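Local coordinates for FBP protein (Leishmania major, PDB 5OEZ) that probably hydrolyses the 1-phosphate of fructose 1,6-bisphosphate in a magnesium-dependent step of gluconeogenesis, as a homotetramer that binds AMP at a separate site, at residues F28-M33 and S87-C92; C92-E97 and I115-L120; G137-P142 and R158-T163; G296-G301 and E327-M332; Y222-P227 and P269-Q274. All coordinates share one frame; numbering follows the deposited sequence.

Reading from the N terminus, interaction 1 comes first: it closes the excursion through helix 72-87 by bringing the corner before strand 91-96 back to helix 27-47. Interaction 2 begins where it ends, at C92, and pairs that strand with 113-121. The next strand of the same sheet, 132-140, carries interaction 3, which closes the loop containing helix 150-158; F116 packs on W139 between interactions 2 and 3. Interactions 5 and 4 belong to the C-terminal part, one joining two loops at strand ends, the other a strand and a helix. The five follow in series, none enclosing or crossing another. Interaction 4 lies across the chain's centre from interactions 1 and 2.

Interaction 1. Residues F28-M33 and S87-C92; sequences FTLLMM and SSTSVC
L30 and L31 of helix 27-47 pack against the turn S88-V91, a buried helix-to-turn contact at the corner where helix 72-87 gives way to strand 91-96 of the large mixed sheet. The turn includes an ST turn, in which S88 OG accepts from the backbone N of S90 at 3.1 Å; T89, with positive phi, is the first residue off the helix, and S90 points toward L30 and L31. L30 places its CG anti to the carbonyl carbon (chi1 -61°), and from there CD1 reaches the S88 carbonyl oxygen at 3.5 Å and T89 OG1 at 3.6 Å. S90 reaches the helix with both side-chain atoms: CB lies 4.0 Å from L31 CB, and OG comes 3.5 Å from L30 CB. The hydroxyl is hydrogen-bonded to the carbonyl of D27, in the first turn of the same helix, so it ties the turn to the helix start. S88 OG has a further partner in the carbonyl of L85. F28 and T29 on this helix, like D27, belong to the AMP site, and Y113 of that site lies beside L31. T29 and L30 also pack on L30 and T29 of a second subunit, placing this helix at a subunit interface. On the sheet-facing side, L31 and V91 meet at about a right angle, L31 CD1 touching V91 CG1 at 3.7 Å.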
# COMPACT_ATOMS: atom_id res chain seq x y z
N PHE C 28 -23.86 0.83 -17.82
CA PHE C 28 -22.46 0.90 -18.22
C PHE C 28 -21.55 1.25 -17.03
O PHE C 28 -20.44 0.72 -16.92
CB PHE C 28 -22.26 1.90 -19.39
CG PHE C 28 -20.88 1.85 -19.99
CD1 PHE C 28 -20.42 0.70 -20.60
CD2 PHE C 28 -20.04 2.96 -19.94
CE1 PHE C 28 -19.14 0.65 -21.13
CE2 PHE C 28 -18.77 2.92 -20.48
CZ PHE C 28 -18.32 1.76 -21.08
N THR C 29 -22.03 2.13 -16.17
CA THR C 29 -21.33 2.47 -14.94
C THR C 29 -21.11 1.24 -14.08
O THR C 29 -19.99 1.01 -13.59
CB THR C 29 -22.12 3.55 -14.18
OG1 THR C 29 -22.19 4.72 -14.99
CG2 THR C 29 -21.45 3.93 -12.86
N LEU C 30 -22.16 0.44 -13.88
CA LEU C 30 -22.04 -0.77 -13.08
C LEU C 30 -21.07 -1.75 -13.72
O LEU C 30 -20.27 -2.37 -13.01
CB LEU C 30 -23.40 -1.42 -12.82
CG LEU C 30 -24.46 -0.61 -12.06
CD1 LEU C 30 -25.64 -1.50 -11.68
CD2 LEU C 30 -23.89 0.06 -10.82
N LEU C 31 -21.13 -1.89 -15.05
CA LEU C 31 -20.17 -2.73 -15.76
C LEU C 31 -18.72 -2.29 -15.50
O LEU C 31 -17.87 -3.10 -15.19
CB LEU C 31 -20.45 -2.71 -17.27
CG LEU C 31 -19.57 -3.60 -18.14
CD1 LEU C 31 -20.01 -5.04 -17.97
CD2 LEU C 31 -19.68 -3.20 -19.60
N MET C 32 -18.45 -1.00 -15.66
CA MET C 32 -17.10 -0.49 -15.45
C MET C 32 -16.64 -0.58 -14.00
O MET C 32 -15.45 -0.73 -13.77
CB MET C 32 -16.94 0.93 -16.01
CG MET C 32 -17.03 1.00 -17.53
SD MET C 32 -15.97 -0.18 -18.39
CE MET C 32 -14.36 0.08 -17.62
N MET C 33 -17.57 -0.50 -13.04
CA MET C 33 -17.23 -0.78 -11.64
C MET C 33 -16.73 -2.19 -11.48
O MET C 33 -15.73 -2.44 -10.79
CB MET C 33 -18.42 -0.66 -10.70
CG MET C 33 -18.35 0.45 -9.70
SD MET C 33 -19.43 1.82 -10.14
CE MET C 33 -21.12 1.25 -10.18
N SER C 87 -22.28 -10.52 -11.17
CA SER C 87 -23.00 -9.86 -10.08
C SER C 87 -23.29 -8.39 -10.35
O SER C 87 -23.99 -7.75 -9.58
CB SER C 87 -22.25 -10.02 -8.74
OG SER C 87 -21.11 -9.18 -8.66
N SER C 88 -22.74 -7.82 -11.43
CA SER C 88 -22.98 -6.41 -11.74
C SER C 88 -24.43 -6.06 -12.10
O SER C 88 -24.82 -4.90 -11.98
CB SER C 88 -22.05 -5.94 -12.88
OG SER C 88 -22.38 -6.54 -14.13
N THR C 89 -25.20 -7.06 -12.55
CA THR C 89 -26.52 -6.91 -13.19
C THR C 89 -26.47 -6.30 -14.60
O THR C 89 -27.52 -6.05 -15.20
CB THR C 89 -27.54 -6.10 -12.34
OG1 THR C 89 -27.25 -4.69 -12.41
CG2 THR C 89 -27.58 -6.58 -10.89
N SER C 90 -25.29 -6.09 -15.15
CA SER C 90 -25.15 -5.41 -16.44
C SER C 90 -24.99 -6.34 -17.65
O SER C 90 -25.13 -5.89 -18.78
CB SER C 90 -23.95 -4.45 -16.39
OG SER C 90 -24.29 -3.32 -15.60
N VAL C 91 -24.64 -7.61 -17.43
CA VAL C 91 -24.27 -8.48 -18.55
C VAL C 91 -25.36 -9.50 -18.85
O VAL C 91 -25.98 -10.05 -17.95
CB VAL C 91 -22.90 -9.18 -18.34
CG1 VAL C 91 -21.88 -8.21 -17.78
CG2 VAL C 91 -23.02 -10.41 -17.46
N CYS C 92 -25.59 -9.70 -20.14
CA CYS C 92 -26.42 -10.79 -20.65
C CYS C 92 -25.58 -12.06 -20.83
O CYS C 92 -25.95 -13.15 -20.37
CB CYS C 92 -26.99 -10.37 -22.00
SG CYS C 92 -28.14 -11.59 -22.65

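Interaction 2. Residues C92-E97 and I115-L120; sequences CVLGSE and IFFDPL
The F117 ring lies against the neighbouring strand with one face under S96, whose CA stands 4.1 Å from the ring centroid and close to the ring normal, a CH-pi contact. At its edge, near the ring plane, comes L94 CG, 3.9 Å from F117 CE1; P119 CB also lies at the edge, in plane. The ring gets there because F117 CG sits between the backbone N and the carbonyl carbon (chi1 64°), which swings it back over strand 93-96. F81 of helix 72-87 meets the same ring. The F116 ring, on the other side of the sheet, lies obliquely by G95 CA. Strands 93-96 and 115-118 run parallel and 20° askew, their axes 4.8 Å apart at closest approach, in the register L94-I115, G95-F116, S96-F117. G95 is gripped at both ends: its N donates to I115 O at 2.8 Å and its O accepts from F117 N at 2.9 Å. L94 CD1 and I115 CG2 meet on the F117 face. At the strand ends E97 N donates to F117 O, and E97 OE1 comes 3.1 Å from both D118 OD1 and OD2, all acceptors. R280 makes a salt bridge with E97 OE2, which may ease the like charges gathered here with E284. No metal is bound here, but in other structures of this protein E97 and D118 supply part of the two-manganese site of this class 1 fructose-bisphosphatase, completed by residues such as D74, D121 and E284.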
# COMPACT_ATOMS: atom_id res chain seq x y z
N CYS C 92 -25.59 -9.70 -20.14
CA CYS C 92 -26.42 -10.79 -20.65
C CYS C 92 -25.58 -12.06 -20.83
O CYS C 92 -25.95 -13.15 -20.37
CB CYS C 92 -26.99 -10.37 -22.00
SG CYS C 92 -28.14 -11.59 -22.65
N VAL C 93 -24.44 -11.90 -21.48
CA VAL C 93 -23.60 -13.00 -21.88
C VAL C 93 -22.15 -12.66 -21.59
O VAL C 93 -21.71 -11.54 -21.83
CB VAL C 93 -23.76 -13.24 -23.42
CG1 VAL C 93 -22.71 -14.18 -24.00
CG2 VAL C 93 -25.15 -13.76 -23.71
N LEU C 94 -21.42 -13.66 -21.12
CA LEU C 94 -20.01 -13.57 -20.79
C LEU C 94 -19.25 -14.53 -21.68
O LEU C 94 -19.65 -15.68 -21.84
CB LEU C 94 -19.83 -14.04 -19.36
CG LEU C 94 -18.97 -13.21 -18.46
CD1 LEU C 94 -19.69 -11.93 -18.10
CD2 LEU C 94 -18.68 -14.01 -17.21
N GLY C 95 -18.13 -14.08 -22.22
CA GLY C 95 -17.23 -14.95 -22.96
C GLY C 95 -15.81 -14.75 -22.48
O GLY C 95 -15.22 -13.70 -22.71
N SER C 96 -15.26 -15.76 -21.83
CA SER C 96 -13.85 -15.77 -21.44
C SER C 96 -13.02 -16.55 -22.47
O SER C 96 -13.39 -17.65 -22.82
CB SER C 96 -13.71 -16.47 -20.10
OG SER C 96 -12.36 -16.48 -19.71
N GLU C 97 -11.89 -15.99 -22.89
CA GLU C 97 -11.00 -16.63 -23.86
C GLU C 97 -10.58 -18.05 -23.47
O GLU C 97 -10.42 -18.90 -24.34
CB GLU C 97 -9.73 -15.81 -24.08
CG GLU C 97 -8.95 -16.22 -25.32
CD GLU C 97 -7.78 -15.26 -25.59
OE1 GLU C 97 -6.92 -15.15 -24.72
OE2 GLU C 97 -7.69 -14.59 -26.65
N ILE C 115 -20.05 -9.35 -23.20
CA ILE C 115 -18.66 -8.99 -22.94
C ILE C 115 -17.74 -10.18 -23.17
O ILE C 115 -18.01 -11.29 -22.72
CB ILE C 115 -18.46 -8.36 -21.54
CG1 ILE C 115 -16.99 -8.02 -21.31
CG2 ILE C 115 -18.96 -9.26 -20.43
CD1 ILE C 115 -16.77 -6.97 -20.24
N PHE C 116 -16.68 -9.94 -23.93
CA PHE C 116 -15.72 -10.95 -24.29
C PHE C 116 -14.40 -10.44 -23.79
O PHE C 116 -14.01 -9.32 -24.13
CB PHE C 116 -15.72 -11.15 -25.80
CG PHE C 116 -17.02 -11.69 -26.29
CD1 PHE C 116 -17.27 -13.04 -26.24
CD2 PHE C 116 -18.01 -10.83 -26.72
CE1 PHE C 116 -18.49 -13.56 -26.66
CE2 PHE C 116 -19.24 -11.33 -27.13
CZ PHE C 116 -19.48 -12.69 -27.09
N PHE C 117 -13.72 -11.24 -22.98
CA PHE C 117 -12.51 -10.77 -22.34
C PHE C 117 -11.41 -11.81 -22.31
O PHE C 117 -11.67 -13.00 -22.29
CB PHE C 117 -12.83 -10.27 -20.92
CG PHE C 117 -13.34 -11.33 -19.99
CD1 PHE C 117 -14.68 -11.68 -19.95
CD2 PHE C 117 -12.45 -12.00 -19.15
CE1 PHE C 117 -15.13 -12.68 -19.09
CE2 PHE C 117 -12.90 -13.01 -18.31
CZ PHE C 117 -14.24 -13.36 -18.29
N ASP C 118 -10.17 -11.33 -22.37
CA ASP C 118 -9.00 -12.12 -22.08
C ASP C 118 -8.55 -11.69 -20.66
O ASP C 118 -8.00 -10.61 -20.49
CB ASP C 118 -7.92 -11.85 -23.13
CG ASP C 118 -6.66 -12.68 -22.93
OD1 ASP C 118 -6.61 -13.56 -22.04
OD2 ASP C 118 -5.69 -12.48 -23.70
N PRO C 119 -8.79 -12.54 -19.64
CA PRO C 119 -8.52 -12.09 -18.26
C PRO C 119 -7.05 -11.83 -17.96
O PRO C 119 -6.74 -10.96 -17.15
CB PRO C 119 -9.06 -13.23 -17.40
CG PRO C 119 -9.01 -14.43 -18.27
CD PRO C 119 -9.24 -13.95 -19.68
N LEU C 120 -6.15 -12.58 -18.59
CA LEU C 120 -4.72 -12.41 -18.38
C LEU C 120 -3.89 -12.87 -19.59
O LEU C 120 -3.55 -14.03 -19.70
CB LEU C 120 -4.30 -13.12 -17.08
CG LEU C 120 -2.96 -12.70 -16.50
CD1 LEU C 120 -2.97 -11.24 -16.08
CD2 LEU C 120 -2.66 -13.60 -15.31

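Interaction 3. Residues G137-P142 and R158-T163; sequences GVWRLP and RMLKGT
W139 joins an inner strand of the large mixed sheet, 132-140, near its C-terminal end, to the loop that runs from helix 150-158 to strand 167-173. The polar link is a single, nearly straight hydrogen bond from the indole: W139 NE1 donates to K161 O at 3.0 Å, with 173° at the hydrogen. The oxygen lies in the indole plane, only 4° out of it, yet the donor stands well above the plane of the K161 carbonyl and so does not follow a lone-pair direction. K161 N is hydrogen-bonded to D164 OD2, within the same loop. Apolar contacts flank the indole bond. L160 and W139 slide past each other in opposite directions, L160 CD1 resting obliquely 3.8 Å from W139 CD1, while G162 CA approaches the six-membered part of the indole at W139 CZ2. The other leucine branch serves P142, beyond the strand end. M165 adds a further neighbour to the indole, and the strand's own pairing with 113-121 runs through the W139 and L114 backbones. The fork at L160 CG thus sends CD1 to W139 and CD2 to P142, where CD2 meets P142 CG at 4.0 Å.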
# COMPACT_ATOMS: atom_id res chain seq x y z
N GLY C 137 -13.89 -6.42 -24.73
CA GLY C 137 -14.71 -5.73 -25.72
C GLY C 137 -16.15 -5.96 -25.36
O GLY C 137 -16.52 -7.06 -24.94
N VAL C 138 -16.96 -4.93 -25.55
CA VAL C 138 -18.36 -4.93 -25.14
C VAL C 138 -19.29 -4.62 -26.33
O VAL C 138 -19.06 -3.67 -27.08
CB VAL C 138 -18.61 -3.87 -24.04
CG1 VAL C 138 -20.04 -3.93 -23.50
CG2 VAL C 138 -17.61 -4.00 -22.89
N TRP C 139 -20.31 -5.45 -26.50
CA TRP C 139 -21.34 -5.27 -27.53
C TRP C 139 -22.67 -5.14 -26.79
O TRP C 139 -22.76 -5.48 -25.60
CB TRP C 139 -21.40 -6.49 -28.45
CG TRP C 139 -20.38 -6.54 -29.53
CD1 TRP C 139 -20.57 -6.23 -30.84
CD2 TRP C 139 -19.04 -7.00 -29.42
NE1 TRP C 139 -19.42 -6.44 -31.55
CE2 TRP C 139 -18.46 -6.93 -30.70
CE3 TRP C 139 -18.26 -7.48 -28.36
CZ2 TRP C 139 -17.14 -7.30 -30.96
CZ3 TRP C 139 -16.94 -7.86 -28.62
CH2 TRP C 139 -16.39 -7.75 -29.90
N ARG C 140 -23.69 -4.71 -27.52
CA ARG C 140 -25.04 -4.59 -26.98
C ARG C 140 -25.99 -5.58 -27.68
O ARG C 140 -25.79 -5.92 -28.85
CB ARG C 140 -25.52 -3.14 -27.11
CG ARG C 140 -26.87 -2.88 -26.49
CD ARG C 140 -27.29 -1.44 -26.68
NE ARG C 140 -26.56 -0.62 -25.73
CZ ARG C 140 -26.96 -0.33 -24.49
NH1 ARG C 140 -28.11 -0.79 -24.01
NH2 ARG C 140 -26.19 0.43 -23.72
N LEU C 141 -27.00 -6.08 -26.97
CA LEU C 141 -28.05 -6.87 -27.62
C LEU C 141 -28.61 -6.06 -28.77
O LEU C 141 -29.02 -4.91 -28.56
CB LEU C 141 -29.22 -7.16 -26.66
CG LEU C 141 -29.20 -8.35 -25.73
CD1 LEU C 141 -30.50 -8.38 -24.93
CD2 LEU C 141 -29.02 -9.63 -26.52
N PRO C 142 -28.64 -6.63 -29.99
CA PRO C 142 -29.45 -5.99 -31.03
C PRO C 142 -30.90 -5.80 -30.59
O PRO C 142 -31.37 -6.50 -29.68
CB PRO C 142 -29.36 -6.97 -32.21
CG PRO C 142 -28.03 -7.62 -32.02
CD PRO C 142 -27.88 -7.78 -30.53
N ARG C 158 -22.88 -14.38 -34.38
CA ARG C 158 -22.78 -14.49 -35.85
C ARG C 158 -23.38 -13.29 -36.62
O ARG C 158 -23.00 -13.06 -37.76
CB ARG C 158 -23.41 -15.79 -36.35
CG ARG C 158 -22.49 -17.01 -36.20
CD ARG C 158 -23.36 -18.24 -35.93
NE ARG C 158 -22.74 -19.52 -35.57
CZ ARG C 158 -23.38 -20.56 -35.02
NH1 ARG C 158 -24.70 -20.54 -34.77
NH2 ARG C 158 -22.70 -21.66 -34.71
N MET C 159 -24.32 -12.57 -36.02
CA MET C 159 -24.88 -11.36 -36.62
C MET C 159 -24.05 -10.08 -36.39
O MET C 159 -24.32 -9.07 -37.02
CB MET C 159 -26.31 -11.13 -36.10
CG MET C 159 -27.29 -12.24 -36.45
SD MET C 159 -29.03 -11.76 -36.22
CE MET C 159 -28.97 -11.05 -34.58
N LEU C 160 -23.06 -10.13 -35.50
CA LEU C 160 -22.31 -8.93 -35.10
C LEU C 160 -20.97 -8.76 -35.82
O LEU C 160 -20.43 -9.71 -36.38
CB LEU C 160 -22.07 -8.95 -33.58
CG LEU C 160 -23.35 -8.93 -32.73
CD1 LEU C 160 -23.00 -9.15 -31.27
CD2 LEU C 160 -24.14 -7.63 -32.91
N LYS C 161 -20.47 -7.53 -35.81
CA LYS C 161 -19.11 -7.21 -36.28
C LYS C 161 -18.44 -6.29 -35.27
O LYS C 161 -19.11 -5.70 -34.41
CB LYS C 161 -19.13 -6.50 -37.64
CG LYS C 161 -19.54 -7.37 -38.82
CD LYS C 161 -19.25 -6.65 -40.14
CE LYS C 161 -19.42 -7.53 -41.39
NZ LYS C 161 -20.07 -6.93 -42.60
N GLY C 162 -17.13 -6.14 -35.40
CA GLY C 162 -16.37 -5.20 -34.59
C GLY C 162 -16.87 -3.76 -34.67
O GLY C 162 -16.76 -3.01 -33.71
N THR C 163 -17.45 -3.39 -35.82
CA THR C 163 -17.99 -2.05 -36.03
C THR C 163 -19.23 -1.75 -35.17
O THR C 163 -19.58 -0.59 -35.02
CB THR C 163 -18.32 -1.79 -37.53
OG1 THR C 163 -19.10 -2.88 -38.04
CG2 THR C 163 -17.04 -1.68 -38.35

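Interaction 4. Residues G296-G301 and E327-M332; sequences GGKAVG and EVDLCM
Strand 298-300 and helical segment 327-332 run 32° apart in direction, with 9.1 Å between their axes and the CA atoms of K298 and V328 the nearest pair, a helix packed on a face of the C-terminal mixed sheet. Upstream, G296 ends helix 281-294 with a Schellman motif, from which the chain enters the strand. Alternate residues of the strand, K298 and V300, face the helix, and V328 and M332, one turn apart, answer them. V328 CG1 touches both: it lies 3.8 Å from V300 CG2 and 4.0 Å from K298 CB, while V328 CG2 comes near the K298 carbonyl. V300 meets V328 and M332 tip to tip through the same methyl. M332 is bent at chi2 and chi3, which brings SD to 3.9 Å from V300 CG2. Y321 of strand 317-323 packs beside V300 and M332, and V328 also touches I265. Toward solvent the contact ends in a salt bridge. The K298 chain is extended beyond CG and crosses D329 at about a right angle, delivering NZ to the syn lone pair of D329 OD1 at 2.8 Å.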
# COMPACT_ATOMS: atom_id res chain seq x y z
N GLY C 296 -6.56 7.16 -33.61
CA GLY C 296 -6.07 7.68 -34.89
C GLY C 296 -5.11 6.77 -35.66
O GLY C 296 -4.49 7.22 -36.61
N GLY C 297 -4.96 5.52 -35.26
CA GLY C 297 -4.10 4.57 -35.98
C GLY C 297 -4.88 3.71 -36.97
O GLY C 297 -6.05 3.97 -37.23
N LYS C 298 -4.23 2.67 -37.48
CA LYS C 298 -4.87 1.66 -38.33
C LYS C 298 -4.68 0.31 -37.72
O LYS C 298 -3.67 0.05 -37.05
CB LYS C 298 -4.30 1.64 -39.73
CG LYS C 298 -4.71 2.82 -40.58
CD LYS C 298 -4.42 2.58 -42.05
CE LYS C 298 -4.96 3.75 -42.87
NZ LYS C 298 -4.82 3.51 -44.33
N ALA C 299 -5.67 -0.55 -37.97
CA ALA C 299 -5.69 -1.90 -37.45
C ALA C 299 -6.24 -2.83 -38.53
O ALA C 299 -7.46 -2.91 -38.72
CB ALA C 299 -6.55 -1.95 -36.21
N VAL C 300 -5.34 -3.53 -39.23
CA VAL C 300 -5.76 -4.41 -40.34
C VAL C 300 -5.36 -5.86 -40.14
O VAL C 300 -4.44 -6.18 -39.37
CB VAL C 300 -5.28 -3.89 -41.70
CG1 VAL C 300 -5.88 -2.50 -41.95
CG2 VAL C 300 -3.76 -3.84 -41.79
N GLY C 301 -6.09 -6.74 -40.82
CA GLY C 301 -5.84 -8.18 -40.81
C GLY C 301 -5.29 -8.61 -42.15
O GLY C 301 -4.60 -7.84 -42.79
N GLU C 327 2.87 3.94 -40.90
CA GLU C 327 3.66 2.71 -40.75
C GLU C 327 2.90 1.48 -41.22
O GLU C 327 3.46 0.62 -41.89
CB GLU C 327 4.12 2.51 -39.30
CG GLU C 327 4.96 3.64 -38.71
CD GLU C 327 6.27 3.90 -39.44
OE1 GLU C 327 6.81 2.97 -40.11
OE2 GLU C 327 6.77 5.05 -39.33
N VAL C 328 1.61 1.40 -40.88
CA VAL C 328 0.74 0.33 -41.40
C VAL C 328 0.57 0.43 -42.92
O VAL C 328 0.53 -0.60 -43.58
CB VAL C 328 -0.63 0.30 -40.70
CG1 VAL C 328 -1.55 -0.74 -41.33
CG2 VAL C 328 -0.45 -0.03 -39.24
N ASP C 329 0.48 1.65 -43.48
CA ASP C 329 0.42 1.84 -44.96
C ASP C 329 1.69 1.32 -45.66
O ASP C 329 1.59 0.70 -46.70
CB ASP C 329 0.22 3.31 -45.36
CG ASP C 329 -1.17 3.86 -44.98
OD1 ASP C 329 -2.10 3.06 -44.73
OD2 ASP C 329 -1.32 5.10 -44.91
N LEU C 330 2.87 1.57 -45.08
CA LEU C 330 4.12 1.09 -45.66
C LEU C 330 4.16 -0.44 -45.67
O LEU C 330 4.55 -1.03 -46.66
CB LEU C 330 5.33 1.66 -44.90
CG LEU C 330 6.73 1.20 -45.36
CD1 LEU C 330 7.00 1.73 -46.74
CD2 LEU C 330 7.82 1.64 -44.39
N CYS C 331 3.72 -1.04 -44.57
CA CYS C 331 3.61 -2.49 -44.44
C CYS C 331 2.67 -3.08 -45.49
O CYS C 331 3.01 -4.03 -46.18
CB CYS C 331 3.13 -2.85 -43.03
SG CYS C 331 2.96 -4.60 -42.64
N MET C 332 1.49 -2.49 -45.64
CA MET C 332 0.53 -2.96 -46.64
C MET C 332 1.01 -2.76 -48.07
O MET C 332 0.57 -3.48 -48.97
CB MET C 332 -0.84 -2.30 -46.42
CG MET C 332 -1.58 -2.79 -45.18
SD MET C 332 -1.77 -4.60 -45.05
CE MET C 332 -0.50 -5.03 -43.86

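Interaction 5. Residues Y222-P227 and P269-Q274; sequences YGKWEP and PKDANQ
P269 CG lies over one face of the W225 indole, 3.4 Å from W225 NE1, while D271 CB sits at the indole edge near its plane, 4.0 Å from W225 CD1. One backbone bond fastens the two loops: A272 N donates to K224 O at 2.9 Å. D271 CA leans on the same oxygen, making a CA-H...O contact at 3.2 Å. Around this core lie the charged chains. K224, bent at chi3, runs across N273, its CD 3.3 Å from N273 OD1, and its NZ bonds weakly to N221. E226 crosses K270 so that E226 OE1, which has a weak bond from W228 NE1, rests against K270 CE at 3.4 Å; the K270 ammonium itself bonds to S302. In the next shell D271 and Q274 close a type I beta turn, with D271 OD1 receiving weak bonds from N273 N and Q274 N. D271 CG stands between its backbone N and carbonyl carbon (chi1 77°), which turns the carboxylate back over this turn. F229 of helix 227-238 meets W225 edge to face and also packs on P269, and K224 touches R243 of a third subunit. Y268 and N218 of the fructose 6-phosphate site are close by. Across the contact the lysines present methylenes, to N273 OD1 and E226 OE1, and D271 its CB; no salt bridge spans the segments, so the backbone bond and proline-indole packing are probably the main links.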
# COMPACT_ATOMS: atom_id res chain seq x y z
N TYR C 222 11.07 -15.71 -38.47
CA TYR C 222 11.40 -15.21 -39.81
C TYR C 222 11.15 -16.23 -40.92
O TYR C 222 10.48 -15.92 -41.90
CB TYR C 222 12.87 -14.78 -39.87
CG TYR C 222 13.26 -14.14 -41.16
CD1 TYR C 222 13.04 -12.79 -41.37
CD2 TYR C 222 13.87 -14.88 -42.19
CE1 TYR C 222 13.39 -12.17 -42.56
CE2 TYR C 222 14.23 -14.27 -43.39
CZ TYR C 222 13.99 -12.92 -43.56
OH TYR C 222 14.33 -12.27 -44.73
N GLY C 223 11.70 -17.43 -40.75
CA GLY C 223 11.59 -18.47 -41.76
C GLY C 223 10.19 -18.99 -42.06
O GLY C 223 9.99 -19.65 -43.07
N LYS C 224 9.23 -18.71 -41.18
CA LYS C 224 7.85 -19.14 -41.34
C LYS C 224 6.96 -18.07 -41.98
O LYS C 224 5.81 -18.35 -42.30
CB LYS C 224 7.27 -19.49 -39.96
CG LYS C 224 7.88 -20.73 -39.31
CD LYS C 224 7.55 -20.89 -37.80
CE LYS C 224 8.67 -20.55 -36.84
NZ LYS C 224 8.44 -21.08 -35.46
N TRP C 225 7.49 -16.86 -42.18
CA TRP C 225 6.70 -15.76 -42.72
C TRP C 225 6.50 -15.82 -44.23
O TRP C 225 7.26 -16.46 -44.93
CB TRP C 225 7.39 -14.44 -42.43
CG TRP C 225 7.44 -14.06 -41.00
CD1 TRP C 225 6.63 -14.50 -39.99
CD2 TRP C 225 8.33 -13.10 -40.42
NE1 TRP C 225 6.99 -13.90 -38.81
CE2 TRP C 225 8.02 -13.03 -39.05
CE3 TRP C 225 9.37 -12.32 -40.93
CZ2 TRP C 225 8.70 -12.20 -38.19
CZ3 TRP C 225 10.05 -11.49 -40.06
CH2 TRP C 225 9.71 -11.43 -38.71
N GLU C 226 5.49 -15.10 -44.69
CA GLU C 226 5.22 -14.92 -46.11
C GLU C 226 6.32 -14.04 -46.71
O GLU C 226 6.81 -13.13 -46.02
CB GLU C 226 3.85 -14.25 -46.33
CG GLU C 226 2.69 -15.16 -46.00
CD GLU C 226 1.34 -14.52 -46.31
OE1 GLU C 226 0.91 -13.62 -45.56
OE2 GLU C 226 0.70 -14.94 -47.29
N PRO C 227 6.70 -14.28 -47.97
CA PRO C 227 7.79 -13.49 -48.57
C PRO C 227 7.60 -11.97 -48.53
O PRO C 227 8.55 -11.26 -48.25
CB PRO C 227 7.84 -14.00 -50.01
CG PRO C 227 7.38 -15.42 -49.91
CD PRO C 227 6.38 -15.48 -48.78
N PRO C 269 2.15 -11.42 -37.92
CA PRO C 269 1.87 -11.74 -39.30
C PRO C 269 1.48 -13.18 -39.46
O PRO C 269 1.66 -13.98 -38.55
CB PRO C 269 3.22 -11.53 -39.99
CG PRO C 269 4.21 -11.91 -38.96
CD PRO C 269 3.60 -11.48 -37.63
N LYS C 270 0.92 -13.50 -40.62
CA LYS C 270 0.60 -14.86 -40.97
C LYS C 270 1.92 -15.65 -41.06
O LYS C 270 2.92 -15.15 -41.55
CB LYS C 270 -0.14 -14.88 -42.30
CG LYS C 270 -0.91 -16.16 -42.60
CD LYS C 270 -1.34 -16.36 -44.06
CE LYS C 270 -2.00 -15.15 -44.71
NZ LYS C 270 -3.39 -14.92 -44.24
N ASP C 271 1.91 -16.86 -40.56
CA ASP C 271 3.06 -17.73 -40.70
C ASP C 271 2.59 -19.16 -40.94
O ASP C 271 1.47 -19.53 -40.56
CB ASP C 271 4.13 -17.59 -39.58
CG ASP C 271 3.77 -18.23 -38.30
OD1 ASP C 271 3.42 -19.42 -38.26
OD2 ASP C 271 4.01 -17.55 -37.31
N ALA C 272 3.46 -19.93 -41.58
CA ALA C 272 3.15 -21.31 -41.99
C ALA C 272 2.65 -22.24 -40.86
O ALA C 272 1.83 -23.12 -41.11
CB ALA C 272 4.36 -21.91 -42.68
N ASN C 273 3.12 -22.05 -39.63
CA ASN C 273 2.58 -22.83 -38.50
C ASN C 273 1.10 -22.61 -38.19
O ASN C 273 0.40 -23.54 -37.76
CB ASN C 273 3.23 -22.50 -37.17
CG ASN C 273 4.54 -23.20 -36.96
OD1 ASN C 273 5.38 -22.72 -36.20
ND2 ASN C 273 4.72 -24.33 -37.61
N GLN C 274 0.67 -21.35 -38.31
CA GLN C 274 -0.67 -20.91 -37.87
C GLN C 274 -1.47 -20.67 -39.14
O GLN C 274 -1.13 -19.82 -39.95
CB GLN C 274 -0.71 -19.63 -36.97
CG GLN C 274 0.58 -19.15 -36.23
CD GLN C 274 0.43 -19.14 -34.71
OE1 GLN C 274 -0.44 -19.81 -34.13
NE2 GLN C 274 1.29 -18.37 -34.05